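Local coordinates for succinoglycan biosynthesis protein (Bacillus cereus ATCC 14579, PDB 2QGM) that is named for succinoglycan biosynthesis but belongs to the erythromycin esterase family, so it is probably a hydrolase whose natural substrate remains unestablished, at residues H306-A311 against P321-Q326. Residues are numbered along the deposited sequence; the frame is centred on the assembly and turned at random.
Sequences HNIHIA and PYVAGQ
Gly325 N donates to His309 O at 2.7 Å, joining the C-terminal end of the short helix 307-310 to the first turn of helix 324-332 within an erythromycin-esterase-like fold. The donor sits nearly in line with the carbonyl, although the bond bends to 133° at the hydrogen. Ala324 CB packs against the same oxygen, 3.6 Å away. With no side chain on Gly325, the two backbones come close enough for its CA to make a CH...O contact of 3.1 Å with Ala311 O.

The CB of Val323, the N-cap residue of the second helix, leaves the backbone toward residues 306-311. With CG1 anti to its own carbonyl carbon, that methyl comes within 3.3 Å of Ile308 O, while CG2 lies 3.7 Å from Ala311 O. CG1 also meets Ile308 CG2 at 4.0 Å, the two side chains crossing at about a right angle; Tyr320 and Ser409 also touch Ile308.

Glu283 of helix 276-297 ties both segments together, since its OE1 accepts from His309 ND1 and from Ala324 N. At the other end of the short helix, His306 NE2 is hydrogen-bonded to Ile410 O, and the opposite ring nitrogen, ND1, caps the helix. With CG anti to the backbone N (chi1 -167°), the ring turns its ND1 edge to Ile308 N, which donates to ND1 at 3.0 Å from only 3° out of the imidazole plane.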
ATOM      1  N   HIS A 306       1.978  -3.058  -2.199  1.00 13.27           N
ATOM      2  CA  HIS A 306       2.894  -3.789  -3.052  1.00 14.73           C
ATOM      3  C   HIS A 306       3.243  -2.910  -4.254  1.00 13.73           C
ATOM      4  O   HIS A 306       2.486  -2.007  -4.602  1.00 15.29           O
ATOM      5  CB  HIS A 306       2.238  -5.074  -3.552  1.00 15.01           C
ATOM      6  CG  HIS A 306       3.198  -6.029  -4.188  1.00 17.89           C
ATOM      7  ND1 HIS A 306       3.747  -5.823  -5.437  1.00 17.46           N
ATOM      8  CD2 HIS A 306       3.738  -7.184  -3.729  1.00 18.61           C
ATOM      9  CE1 HIS A 306       4.582  -6.806  -5.717  1.00 17.99           C
ATOM     10  NE2 HIS A 306       4.595  -7.646  -4.695  1.00 17.16           N
ATOM     11  N   ASN A 307       4.387  -3.170  -4.880  1.00 14.38           N
ATOM     12  CA  ASN A 307       4.795  -2.429  -6.077  1.00 14.92           C
ATOM     13  C   ASN A 307       3.640  -2.390  -7.067  1.00 16.75           C
ATOM     14  O   ASN A 307       3.361  -1.369  -7.686  1.00 14.41           O
ATOM     15  CB  ASN A 307       5.963  -3.120  -6.786  1.00 16.36           C
ATOM     16  CG  ASN A 307       7.315  -2.769  -6.200  1.00 13.24           C
ATOM     17  OD1 ASN A 307       7.449  -1.842  -5.398  1.00 16.24           O
ATOM     18  ND2 ASN A 307       8.341  -3.502  -6.626  1.00 15.05           N
ATOM     19  N   ILE A 308       2.984  -3.531  -7.234  1.00 15.95           N
ATOM     20  CA  ILE A 308       1.873  -3.645  -8.171  1.00 18.89           C
ATOM     21  C   ILE A 308       0.801  -2.564  -8.022  1.00 17.99           C
ATOM     22  O   ILE A 308       0.340  -1.999  -9.016  1.00 17.68           O
ATOM     23  CB  ILE A 308       1.201  -5.024  -8.031  1.00 19.60           C
ATOM     24  CG1 ILE A 308       2.166  -6.120  -8.480  1.00 23.08           C
ATOM     25  CG2 ILE A 308      -0.113  -5.047  -8.814  1.00 22.64           C
ATOM     26  CD1 ILE A 308       2.539  -6.067  -9.947  1.00 26.10           C
ATOM     27  N   HIS A 309       0.407  -2.278  -6.785  1.00 16.33           N
ATOM     28  CA  HIS A 309      -0.640  -1.298  -6.530  1.00 17.75           C
ATOM     29  C   HIS A 309      -0.232   0.171  -6.575  1.00 18.70           C
ATOM     30  O   HIS A 309      -1.053   1.023  -6.899  1.00 18.32           O
ATOM     31  CB  HIS A 309      -1.316  -1.606  -5.187  1.00 16.98           C
ATOM     32  CG  HIS A 309      -1.978  -2.947  -5.146  1.00 18.61           C
ATOM     33  ND1 HIS A 309      -3.139  -3.225  -5.830  1.00 19.54           N
ATOM     34  CD2 HIS A 309      -1.612  -4.101  -4.535  1.00 20.65           C
ATOM     35  CE1 HIS A 309      -3.464  -4.493  -5.643  1.00 20.24           C
ATOM     36  NE2 HIS A 309      -2.552  -5.044  -4.861  1.00 19.33           N
ATOM     37  N   ILE A 310       1.023   0.478  -6.256  1.00 16.44           N
ATOM     38  CA  ILE A 310       1.454   1.871  -6.281  1.00 16.67           C
ATOM     39  C   ILE A 310       1.993   2.332  -7.636  1.00 15.33           C
ATOM     40  O   ILE A 310       2.085   3.535  -7.894  1.00 15.84           O
ATOM     41  CB  ILE A 310       2.516   2.161  -5.174  1.00 18.60           C
ATOM     42  CG1 ILE A 310       3.790   1.359  -5.416  1.00 18.38           C
ATOM     43  CG2 ILE A 310       1.930   1.843  -3.804  1.00 19.22           C
ATOM     44  CD1 ILE A 310       4.852   2.111  -6.204  1.00 21.45           C
ATOM     45  N   ALA A 311       2.324   1.380  -8.508  1.00 16.96           N
ATOM     46  CA  ALA A 311       2.875   1.676  -9.836  1.00 15.64           C
ATOM     47  C   ALA A 311       2.009   2.561 -10.725  1.00 17.84           C
ATOM     48  O   ALA A 311       0.782   2.529 -10.659  1.00 17.57           O
ATOM     49  CB  ALA A 311       3.177   0.369 -10.569  1.00 16.42           C
ATOM     50  N   PRO A 321      -5.008  -5.869 -14.391  1.00 24.08           N
ATOM     51  CA  PRO A 321      -5.110  -5.059 -15.611  1.00 22.99           C
ATOM     52  C   PRO A 321      -5.338  -3.588 -15.271  1.00 22.28           C
ATOM     53  O   PRO A 321      -5.187  -2.706 -16.113  1.00 22.49           O
ATOM     54  CB  PRO A 321      -6.292  -5.688 -16.342  1.00 22.74           C
ATOM     55  CG  PRO A 321      -7.162  -6.143 -15.215  1.00 23.89           C
ATOM     56  CD  PRO A 321      -6.158  -6.783 -14.281  1.00 23.21           C
ATOM     57  N   TYR A 322      -5.724  -3.336 -14.023  1.00 22.23           N
ATOM     58  CA  TYR A 322      -5.925  -1.978 -13.528  1.00 21.88           C
ATOM     59  C   TYR A 322      -5.299  -1.948 -12.145  1.00 20.76           C
ATOM     60  O   TYR A 322      -5.329  -2.949 -11.431  1.00 19.35           O
ATOM     61  CB  TYR A 322      -7.415  -1.620 -13.415  1.00 22.61           C
ATOM     62  CG  TYR A 322      -8.151  -1.709 -14.730  1.00 25.34           C
ATOM     63  CD1 TYR A 322      -8.787  -2.885 -15.113  1.00 24.27           C
ATOM     64  CD2 TYR A 322      -8.154  -0.637 -15.624  1.00 26.98           C
ATOM     65  CE1 TYR A 322      -9.406  -2.999 -16.358  1.00 29.28           C
ATOM     66  CE2 TYR A 322      -8.770  -0.739 -16.877  1.00 29.79           C
ATOM     67  CZ  TYR A 322      -9.391  -1.925 -17.235  1.00 30.07           C
ATOM     68  OH  TYR A 322      -9.966  -2.054 -18.480  1.00 33.74           O
ATOM     69  N   VAL A 323      -4.701  -0.820 -11.778  1.00 19.40           N
ATOM     70  CA  VAL A 323      -4.100  -0.695 -10.457  1.00 18.94           C
ATOM     71  C   VAL A 323      -4.344   0.696  -9.888  1.00 18.46           C
ATOM     72  O   VAL A 323      -4.467   1.671 -10.631  1.00 17.78           O
ATOM     73  CB  VAL A 323      -2.573  -0.985 -10.471  1.00 18.40           C
ATOM     74  CG1 VAL A 323      -2.314  -2.412 -10.922  1.00 19.62           C
ATOM     75  CG2 VAL A 323      -1.861   0.007 -11.372  1.00 20.39           C
ATOM     76  N   ALA A 324      -4.424   0.766  -8.562  1.00 20.12           N
ATOM     77  CA  ALA A 324      -4.663   2.015  -7.850  1.00 17.00           C
ATOM     78  C   ALA A 324      -3.708   3.116  -8.298  1.00 19.34           C
ATOM     79  O   ALA A 324      -4.118   4.253  -8.535  1.00 18.46           O
ATOM     80  CB  ALA A 324      -4.525   1.782  -6.345  1.00 18.53           C
ATOM     81  N   GLY A 325      -2.431   2.761  -8.411  1.00 17.42           N
ATOM     82  CA  GLY A 325      -1.410   3.706  -8.817  1.00 20.06           C
ATOM     83  C   GLY A 325      -1.667   4.481 -10.096  1.00 21.66           C
ATOM     84  O   GLY A 325      -1.313   5.656 -10.180  1.00 23.00           O
ATOM     85  N   GLN A 326      -2.270   3.854 -11.100  1.00 23.44           N
ATOM     86  CA  GLN A 326      -2.522   4.583 -12.338  1.00 24.95           C
ATOM     87  C   GLN A 326      -3.670   5.579 -12.154  1.00 25.93           C
ATOM     88  O   GLN A 326      -3.680   6.635 -12.783  1.00 27.11           O
ATOM     89  CB  GLN A 326      -2.811   3.614 -13.488  1.00 27.87           C
ATOM     90  CG  GLN A 326      -4.153   2.950 -13.464  1.00 29.87           C
ATOM     91  CD  GLN A 326      -4.219   1.783 -14.429  1.00 31.93           C
ATOM     92  OE1 GLN A 326      -3.632   1.817 -15.516  1.00 29.08           O
ATOM     93  NE2 GLN A 326      -4.939   0.742 -14.036  1.00 30.38           N
TER